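Side-chain contacts in putative oxygenase (Streptomyces viridochromogenes Tue57, PDB 4XAA), which probably acts as an iron- and 2-oxoglutarate-dependent dioxygenase of the phytanoyl-CoA dioxygenase family, with nickel in its metal site in this crystal: residues 57-62 with 68-73; 53-58 with 76-81. All blocks are in the same frame, centred on the assembly; numbering follows the deposited sequence.

Contact 1 (57-62 with 68-73)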
ATOM      1  N   TRP A  57       4.059   1.259  14.556  1.00 43.19           N
ATOM      2  CA  TRP A  57       3.034   2.275  14.801  1.00 43.61           C
ATOM      3  C   TRP A  57       1.735   1.642  15.244  1.00 44.31           C
ATOM      4  O   TRP A  57       1.202   0.768  14.556  1.00 41.73           O
ATOM      5  CB  TRP A  57       2.763   3.112  13.556  1.00 41.44           C
ATOM      6  CG  TRP A  57       3.923   3.875  13.066  1.00 39.57           C
ATOM      7  CD1 TRP A  57       5.205   3.783  13.498  1.00 37.70           C
ATOM      8  CD2 TRP A  57       3.916   4.849  12.019  1.00 40.32           C
ATOM      9  NE1 TRP A  57       5.999   4.637  12.791  1.00 41.91           N
ATOM     10  CE2 TRP A  57       5.233   5.308  11.874  1.00 38.54           C
ATOM     11  CE3 TRP A  57       2.920   5.365  11.178  1.00 42.69           C
ATOM     12  CZ2 TRP A  57       5.593   6.268  10.930  1.00 40.75           C
ATOM     13  CZ3 TRP A  57       3.273   6.322  10.246  1.00 43.68           C
ATOM     14  CH2 TRP A  57       4.601   6.763  10.128  1.00 41.61           C
ATOM     15  N   ASN A  58       1.218   2.120  16.374  1.00 42.36           N
ATOM     16  CA  ASN A  58       0.034   1.548  16.997  1.00 44.78           C
ATOM     17  C   ASN A  58      -0.827   2.608  17.696  1.00 49.13           C
ATOM     18  O   ASN A  58      -0.325   3.655  18.098  1.00 46.48           O
ATOM     19  CB  ASN A  58       0.449   0.476  18.001  1.00 46.40           C
ATOM     20  CG  ASN A  58       1.325   1.034  19.121  1.00 49.66           C
ATOM     21  OD1 ASN A  58       0.827   1.440  20.174  1.00 48.86           O
ATOM     22  ND2 ASN A  58       2.632   1.065  18.892  1.00 44.11           N
ATOM     23  N   PHE A  59      -2.126   2.350  17.828  1.00 47.09           N
ATOM     24  CA  PHE A  59      -2.941   3.195  18.687  1.00 49.58           C
ATOM     25  C   PHE A  59      -3.504   2.399  19.856  1.00 50.68           C
ATOM     26  O   PHE A  59      -3.723   1.193  19.749  1.00 50.27           O
ATOM     27  CB  PHE A  59      -4.064   3.876  17.901  1.00 47.11           C
ATOM     28  CG  PHE A  59      -5.014   2.930  17.215  1.00 52.90           C
ATOM     29  CD1 PHE A  59      -6.106   2.411  17.891  1.00 51.08           C
ATOM     30  CD2 PHE A  59      -4.849   2.609  15.877  1.00 43.64           C
ATOM     31  CE1 PHE A  59      -6.994   1.567  17.259  1.00 44.51           C
ATOM     32  CE2 PHE A  59      -5.735   1.769  15.248  1.00 49.47           C
ATOM     33  CZ  PHE A  59      -6.809   1.250  15.938  1.00 45.88           C
ATOM     34  N   PRO A  60      -3.722   3.074  20.992  1.00 53.75           N
ATOM     35  CA  PRO A  60      -4.241   2.385  22.172  1.00 53.01           C
ATOM     36  C   PRO A  60      -5.769   2.339  22.185  1.00 55.57           C
ATOM     37  O   PRO A  60      -6.435   3.230  21.653  1.00 48.14           O
ATOM     38  CB  PRO A  60      -3.699   3.229  23.310  1.00 53.39           C
ATOM     39  CG  PRO A  60      -3.728   4.609  22.751  1.00 55.37           C
ATOM     40  CD  PRO A  60      -3.416   4.484  21.278  1.00 51.43           C
ATOM     41  N   VAL A  61      -6.301   1.276  22.776  1.00 61.09           N
ATOM     42  CA  VAL A  61      -7.737   1.082  22.906  1.00 67.94           C
ATOM     43  C   VAL A  61      -8.106   1.149  24.386  1.00 69.51           C
ATOM     44  O   VAL A  61      -7.286   0.823  25.252  1.00 71.52           O
ATOM     45  CB  VAL A  61      -8.180  -0.268  22.304  1.00 70.73           C
ATOM     46  CG1 VAL A  61      -9.692  -0.323  22.159  1.00 76.69           C
ATOM     47  CG2 VAL A  61      -7.525  -0.480  20.953  1.00 60.17           C
ATOM     48  N   GLU A  62      -9.325   1.585  24.681  1.00 70.04           N
ATOM     49  CA  GLU A  62      -9.766   1.690  26.066  1.00 76.48           C
ATOM     50  C   GLU A  62      -9.802   0.323  26.752  1.00 77.04           C
ATOM     51  O   GLU A  62     -10.365  -0.639  26.230  1.00 74.28           O
ATOM     52  CB  GLU A  62     -11.143   2.361  26.150  1.00 79.52           C
ATOM     53  CG  GLU A  62     -11.129   3.861  25.858  1.00 85.13           C
ATOM     54  CD  GLU A  62     -11.706   4.697  27.000  1.00 97.29           C
ATOM     55  OE1 GLU A  62     -12.620   4.205  27.699  1.00 97.47           O
ATOM     56  OE2 GLU A  62     -11.243   5.845  27.202  1.00 93.01           O
ATOM     57  N   VAL A  68      -3.468  -1.449  19.051  1.00 50.52           N
ATOM     58  CA  VAL A  68      -3.659  -1.951  17.699  1.00 50.95           C
ATOM     59  C   VAL A  68      -2.489  -1.543  16.825  1.00 48.80           C
ATOM     60  O   VAL A  68      -2.263  -0.357  16.585  1.00 46.35           O
ATOM     61  CB  VAL A  68      -4.977  -1.440  17.077  1.00 50.41           C
ATOM     62  CG1 VAL A  68      -5.061  -1.814  15.604  1.00 43.89           C
ATOM     63  CG2 VAL A  68      -6.170  -1.993  17.836  1.00 50.76           C
ATOM     64  N   LEU A  69      -1.743  -2.538  16.363  1.00 48.93           N
ATOM     65  CA  LEU A  69      -0.665  -2.331  15.405  1.00 46.14           C
ATOM     66  C   LEU A  69      -1.267  -2.037  14.034  1.00 44.24           C
ATOM     67  O   LEU A  69      -2.170  -2.744  13.602  1.00 42.96           O
ATOM     68  CB  LEU A  69       0.242  -3.564  15.350  1.00 43.21           C
ATOM     69  CG  LEU A  69       1.470  -3.508  14.433  1.00 43.53           C
ATOM     70  CD1 LEU A  69       2.457  -2.462  14.911  1.00 42.82           C
ATOM     71  CD2 LEU A  69       2.125  -4.877  14.339  1.00 40.59           C
ATOM     72  N   TYR A  70      -0.803  -0.981  13.367  1.00 40.94           N
ATOM     73  CA  TYR A  70      -1.289  -0.697  12.022  1.00 41.47           C
ATOM     74  C   TYR A  70      -0.161  -0.426  11.027  1.00 41.85           C
ATOM     75  O   TYR A  70      -0.400  -0.353   9.829  1.00 41.24           O
ATOM     76  CB  TYR A  70      -2.283   0.473  12.030  1.00 40.01           C
ATOM     77  CG  TYR A  70      -1.740   1.801  12.505  1.00 46.41           C
ATOM     78  CD1 TYR A  70      -1.135   2.688  11.620  1.00 43.53           C
ATOM     79  CD2 TYR A  70      -1.857   2.185  13.837  1.00 42.51           C
ATOM     80  CE1 TYR A  70      -0.644   3.911  12.057  1.00 42.36           C
ATOM     81  CE2 TYR A  70      -1.373   3.392  14.278  1.00 42.12           C
ATOM     82  CZ  TYR A  70      -0.763   4.256  13.388  1.00 44.27           C
ATOM     83  OH  TYR A  70      -0.287   5.476  13.833  1.00 44.82           O
ATOM     84  N   ARG A  71       1.071  -0.302  11.508  1.00 41.61           N
ATOM     85  CA  ARG A  71       2.190  -0.150  10.588  1.00 42.23           C
ATOM     86  C   ARG A  71       3.520  -0.598  11.165  1.00 39.58           C
ATOM     87  O   ARG A  71       3.795  -0.435  12.345  1.00 42.47           O
ATOM     88  CB  ARG A  71       2.306   1.299  10.119  1.00 37.61           C
ATOM     89  CG  ARG A  71       3.287   1.520   8.991  1.00 35.44           C
ATOM     90  CD  ARG A  71       3.409   2.977   8.742  1.00 38.51           C
ATOM     91  NE  ARG A  71       4.153   3.355   7.544  1.00 42.33           N
ATOM     92  CZ  ARG A  71       3.581   3.753   6.410  1.00 41.92           C
ATOM     93  NH1 ARG A  71       2.259   3.803   6.291  1.00 35.97           N
ATOM     94  NH2 ARG A  71       4.332   4.108   5.388  1.00 44.64           N
ATOM     95  N   VAL A  72       4.323  -1.209  10.311  1.00 40.16           N
ATOM     96  CA  VAL A  72       5.727  -1.382  10.579  1.00 40.57           C
ATOM     97  C   VAL A  72       6.488  -0.507   9.590  1.00 40.82           C
ATOM     98  O   VAL A  72       6.460  -0.737   8.391  1.00 39.04           O
ATOM     99  CB  VAL A  72       6.163  -2.827  10.468  1.00 40.45           C
ATOM    100  CG1 VAL A  72       7.612  -2.949  10.902  1.00 41.55           C
ATOM    101  CG2 VAL A  72       5.286  -3.700  11.339  1.00 40.16           C
ATOM    102  N   HIS A  73       7.136   0.526  10.117  1.00 43.79           N
ATOM    103  CA  HIS A  73       7.801   1.540   9.315  1.00 39.60           C
ATOM    104  C   HIS A  73       9.207   1.076   9.055  1.00 38.91           C
ATOM    105  O   HIS A  73       9.686   0.171   9.734  1.00 41.38           O
ATOM    106  CB  HIS A  73       7.793   2.877  10.047  1.00 38.37           C
ATOM    107  CG  HIS A  73       7.925   4.068   9.155  1.00 39.50           C
ATOM    108  ND1 HIS A  73       7.007   4.368   8.170  1.00 41.64           N
ATOM    109  CD2 HIS A  73       8.851   5.057   9.123  1.00 32.80           C
ATOM    110  CE1 HIS A  73       7.365   5.486   7.562  1.00 35.79           C
ATOM    111  NE2 HIS A  73       8.480   5.925   8.125  1.00 44.03           N
TER

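Contact 2 (53-58 with 76-81)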
ATOM      1  N   SER A  53       8.462  -0.723  19.589  1.00 49.71           N
ATOM      2  CA  SER A  53       9.548   0.089  19.049  1.00 48.33           C
ATOM      3  C   SER A  53       8.987   1.211  18.207  1.00 45.29           C
ATOM      4  O   SER A  53       7.794   1.244  17.901  1.00 45.95           O
ATOM      5  CB  SER A  53      10.523  -0.767  18.222  1.00 54.70           C
ATOM      6  OG  SER A  53      10.884  -0.134  16.996  1.00 56.30           O
ATOM      7  N   ASP A  54       9.866   2.121  17.818  1.00 44.39           N
ATOM      8  CA  ASP A  54       9.453   3.313  17.110  1.00 46.86           C
ATOM      9  C   ASP A  54       8.822   2.980  15.767  1.00 44.09           C
ATOM     10  O   ASP A  54       7.828   3.592  15.383  1.00 43.59           O
ATOM     11  CB  ASP A  54      10.637   4.255  16.920  1.00 51.38           C
ATOM     12  CG  ASP A  54      10.201   5.681  16.634  1.00 60.38           C
ATOM     13  OD1 ASP A  54       9.767   6.371  17.596  1.00 54.64           O
ATOM     14  OD2 ASP A  54      10.291   6.103  15.451  1.00 52.87           O
ATOM     15  N   ASP A  55       9.392   2.005  15.065  1.00 43.73           N
ATOM     16  CA  ASP A  55       8.855   1.580  13.771  1.00 43.50           C
ATOM     17  C   ASP A  55       7.525   0.821  13.841  1.00 42.78           C
ATOM     18  O   ASP A  55       6.846   0.673  12.821  1.00 43.86           O
ATOM     19  CB  ASP A  55       9.881   0.722  13.036  1.00 45.65           C
ATOM     20  CG  ASP A  55      11.072   1.523  12.581  1.00 45.88           C
ATOM     21  OD1 ASP A  55      10.853   2.684  12.173  1.00 39.35           O
ATOM     22  OD2 ASP A  55      12.216   1.003  12.658  1.00 43.44           O
ATOM     23  N   TYR A  56       7.144   0.334  15.016  1.00 44.07           N
ATOM     24  CA  TYR A  56       5.836  -0.309  15.161  1.00 42.00           C
ATOM     25  C   TYR A  56       4.750   0.711  15.551  1.00 45.30           C
ATOM     26  O   TYR A  56       4.555   1.005  16.730  1.00 46.99           O
ATOM     27  CB  TYR A  56       5.900  -1.427  16.192  1.00 41.02           C
ATOM     28  CG  TYR A  56       6.557  -2.700  15.704  1.00 46.39           C
ATOM     29  CD1 TYR A  56       7.886  -2.715  15.317  1.00 41.86           C
ATOM     30  CD2 TYR A  56       5.852  -3.892  15.651  1.00 44.62           C
ATOM     31  CE1 TYR A  56       8.486  -3.870  14.889  1.00 43.94           C
ATOM     32  CE2 TYR A  56       6.455  -5.066  15.219  1.00 43.14           C
ATOM     33  CZ  TYR A  56       7.768  -5.047  14.841  1.00 42.41           C
ATOM     34  OH  TYR A  56       8.382  -6.202  14.411  1.00 43.90           O
ATOM     35  N   TRP A  57       4.059   1.259  14.556  1.00 43.19           N
ATOM     36  CA  TRP A  57       3.034   2.275  14.801  1.00 43.61           C
ATOM     37  C   TRP A  57       1.735   1.642  15.244  1.00 44.31           C
ATOM     38  O   TRP A  57       1.202   0.768  14.556  1.00 41.73           O
ATOM     39  CB  TRP A  57       2.763   3.112  13.556  1.00 41.44           C
ATOM     40  CG  TRP A  57       3.923   3.875  13.066  1.00 39.57           C
ATOM     41  CD1 TRP A  57       5.205   3.783  13.498  1.00 37.70           C
ATOM     42  CD2 TRP A  57       3.916   4.849  12.019  1.00 40.32           C
ATOM     43  NE1 TRP A  57       5.999   4.637  12.791  1.00 41.91           N
ATOM     44  CE2 TRP A  57       5.233   5.308  11.874  1.00 38.54           C
ATOM     45  CE3 TRP A  57       2.920   5.365  11.178  1.00 42.69           C
ATOM     46  CZ2 TRP A  57       5.593   6.268  10.930  1.00 40.75           C
ATOM     47  CZ3 TRP A  57       3.273   6.322  10.246  1.00 43.68           C
ATOM     48  CH2 TRP A  57       4.601   6.763  10.128  1.00 41.61           C
ATOM     49  N   ASN A  58       1.218   2.120  16.374  1.00 42.36           N
ATOM     50  CA  ASN A  58       0.034   1.548  16.997  1.00 44.78           C
ATOM     51  C   ASN A  58      -0.827   2.608  17.696  1.00 49.13           C
ATOM     52  O   ASN A  58      -0.325   3.655  18.098  1.00 46.48           O
ATOM     53  CB  ASN A  58       0.449   0.476  18.001  1.00 46.40           C
ATOM     54  CG  ASN A  58       1.325   1.034  19.121  1.00 49.66           C
ATOM     55  OD1 ASN A  58       0.827   1.440  20.174  1.00 48.86           O
ATOM     56  ND2 ASN A  58       2.632   1.065  18.892  1.00 44.11           N
ATOM     57  N   GLU A  76      12.385  -2.264   5.388  1.00 37.95           N
ATOM     58  CA  GLU A  76      13.611  -2.843   4.840  1.00 39.78           C
ATOM     59  C   GLU A  76      14.752  -2.880   5.854  1.00 39.43           C
ATOM     60  O   GLU A  76      15.792  -3.486   5.609  1.00 38.35           O
ATOM     61  CB  GLU A  76      14.046  -2.069   3.592  1.00 41.44           C
ATOM     62  CG  GLU A  76      14.838  -0.789   3.840  1.00 38.15           C
ATOM     63  CD  GLU A  76      14.004   0.364   4.361  1.00 45.58           C
ATOM     64  OE1 GLU A  76      12.844   0.141   4.767  1.00 43.39           O
ATOM     65  OE2 GLU A  76      14.514   1.510   4.364  1.00 50.96           O
ATOM     66  N   LYS A  77      14.544  -2.232   6.996  1.00 40.60           N
ATOM     67  CA  LYS A  77      15.553  -2.182   8.055  1.00 39.89           C
ATOM     68  C   LYS A  77      15.262  -3.200   9.135  1.00 39.41           C
ATOM     69  O   LYS A  77      16.049  -3.365  10.057  1.00 44.29           O
ATOM     70  CB  LYS A  77      15.618  -0.788   8.695  1.00 37.21           C
ATOM     71  CG  LYS A  77      16.719   0.082   8.191  1.00 39.61           C
ATOM     72  CD  LYS A  77      16.367   0.732   6.901  1.00 41.64           C
ATOM     73  CE  LYS A  77      17.408   1.793   6.557  1.00 47.92           C
ATOM     74  NZ  LYS A  77      17.512   1.963   5.073  1.00 54.86           N
ATOM     75  N   GLN A  78      14.116  -3.860   9.042  1.00 40.20           N
ATOM     76  CA  GLN A  78      13.661  -4.666  10.157  1.00 41.83           C
ATOM     77  C   GLN A  78      14.347  -6.010  10.119  1.00 41.35           C
ATOM     78  O   GLN A  78      14.897  -6.412   9.101  1.00 44.47           O
ATOM     79  CB  GLN A  78      12.140  -4.819  10.135  1.00 37.27           C
ATOM     80  CG  GLN A  78      11.376  -3.498  10.172  1.00 35.45           C
ATOM     81  CD  GLN A  78      11.662  -2.660  11.426  1.00 41.19           C
ATOM     82  OE1 GLN A  78      11.764  -3.186  12.531  1.00 40.13           O
ATOM     83  NE2 GLN A  78      11.795  -1.350  11.245  1.00 39.82           N
ATOM     84  N   ASP A  79      14.350  -6.697  11.247  1.00 45.41           N
ATOM     85  CA  ASP A  79      15.002  -7.987  11.307  1.00 47.07           C
ATOM     86  C   ASP A  79      14.056  -9.084  10.842  1.00 47.12           C
ATOM     87  O   ASP A  79      13.320  -9.655  11.652  1.00 50.71           O
ATOM     88  CB  ASP A  79      15.495  -8.287  12.723  1.00 44.06           C
ATOM     89  CG  ASP A  79      16.063  -9.685  12.846  1.00 52.50           C
ATOM     90  OD1 ASP A  79      16.446 -10.269  11.798  1.00 58.74           O
ATOM     91  OD2 ASP A  79      16.124 -10.208  13.977  1.00 57.57           O
ATOM     92  N   TRP A  80      14.071  -9.379   9.546  1.00 45.19           N
ATOM     93  CA  TRP A  80      13.294 -10.505   9.048  1.00 42.29           C
ATOM     94  C   TRP A  80      13.894 -11.102   7.796  1.00 45.15           C
ATOM     95  O   TRP A  80      13.181 -11.552   6.905  1.00 47.80           O
ATOM     96  CB  TRP A  80      11.835 -10.098   8.811  1.00 44.55           C
ATOM     97  CG  TRP A  80      11.570  -9.002   7.829  1.00 40.16           C
ATOM     98  CD1 TRP A  80      11.983  -7.705   7.904  1.00 39.06           C
ATOM     99  CD2 TRP A  80      10.748  -9.094   6.658  1.00 41.08           C
ATOM    100  NE1 TRP A  80      11.510  -6.992   6.829  1.00 34.47           N
ATOM    101  CE2 TRP A  80      10.735  -7.817   6.054  1.00 38.40           C
ATOM    102  CE3 TRP A  80      10.038 -10.139   6.050  1.00 40.54           C
ATOM    103  CZ2 TRP A  80      10.037  -7.553   4.869  1.00 34.01           C
ATOM    104  CZ3 TRP A  80       9.349  -9.878   4.863  1.00 41.35           C
ATOM    105  CH2 TRP A  80       9.354  -8.591   4.290  1.00 39.84           C
ATOM    106  N   ALA A  81      15.221 -11.099   7.742  1.00 47.96           N
ATOM    107  CA  ALA A  81      15.963 -11.875   6.761  1.00 44.21           C
ATOM    108  C   ALA A  81      15.732 -13.352   7.066  1.00 46.17           C
ATOM    109  O   ALA A  81      15.589 -13.728   8.227  1.00 46.06           O
ATOM    110  CB  ALA A  81      17.441 -11.525   6.813  1.00 40.95           C
TER
HETATM  111  O   HOH W   1      11.826  -1.651  15.193  1.00 53.64           O

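Contact 1 (57-62 with 68-73)
A classic beta bulge joins Trp57 to Tyr70 and Arg71 in the hairpin of strands 56-59 and 68-72. Trp57 O takes two backbone donors: Tyr70 N at 2.9 Å in an almost straight bond, and Arg71 N at 3.2 Å on a lone pair in the carbonyl plane. Trp57 N in turn donates to Arg71 O, while Phe59 and Val68 exchange backbone bonds in both directions. At the bulge, Tyr70 places CG between its backbone N and carbonyl carbon (chi1 62°), and the ring lies against strand 56-59. Trp57 O lies over one face of that ring, off its centre, and Trp57 CB makes a CH-pi contact with the same ring.

This hairpin forms the edge of the larger sheet of a double-stranded beta-helix fold, and strand 68-72 continues the sheet through strand 105-114. Arg71, Trp57 and Phe59 share one sheet face with Val68; the side chain of Arg71 is about 6 Å from the bound nickel. An extended arginine suits this place because its methylenes can pack while its NE remains polar: Arg71 CD sits 3.4 Å from Trp57 CE3, over the indole face, and Arg71 NE donates to His73 ND1 at 3.1 Å, near the imidazole plane. That bond limits rotation of the imidazole, whose face stacks, offset, on the six-membered ring of Trp57 with centroids 4.6 Å apart. Farther along, beta-branched Val68 presses CB over the Phe59 ring, 3.4 Å from CZ, and its CG2 meets Val61 CG2 at 3.7 Å.

Contact 2 (53-58 with 76-81)
Gln78 NE2 is gripped by two acceptors, Asp55 OD2 at 2.8 Å and the backbone oxygen of Asn74. The aspartate belongs to a type I beta turn from Ser53 to Tyr56 that leads into edge strand 56-59, and the glutamine to the loop between strand 68-72 and helix 90-100, so the bond pins loop to turn at the margin of the sheet. OD2 lies in the plane of the Gln78 amide, but NE2 approaches from above the carboxylate plane, 51° out of it, and the two flat groups stand nearly perpendicular, at 86°. A bend at chi2 (-60°) folds the glutamine chain, with CG packed on Val72. The other carboxylate oxygen of Asp55, OD1, is held by Asn74 ND2, so both oxygens are engaged and the rotation of the group is restrained.

Glutamine fits here because its amide can donate and accept at once. While NE2 serves Asp55, Gln78 OE1 accepts from a water oxygen 3.1 Å away, and that water also lies unusually close to Ser53 OG. A serine hydroxyl suits the start of the turn: Ser53 OG accepts from Asp55 N at 3.2 Å, forming an ST turn, alongside the turn's own bond from Tyr56 N to Ser53 O. Tyr56 points its hydroxyl to Leu42 O in helix 29-47, and its ring passes the glutamine with CE1 4.1 Å from Gln78 OE1.

From the N terminus the chain leaves helix 29-47, makes the turn at residues 53-56 and enters edge strand 56-59, the starting point of both contacts. Contact 1 closes the shorter loop, returning after the hairpin connection along strand 68-72. Contact 2 closes a longer one that runs on to the loop before helix 90-100; its outer ends enclose the hairpin, although the segments share Trp57 and Asn58, so the nesting is not strict. The two meet at His73, whose backbone N probably bonds to Asp55 O, and again where Leu69 packs on Tyr56. Contact 1 fastens edge strand 56-59 to strand 68-72, and contact 2 ties the turn before that edge to the loop beyond the hairpin.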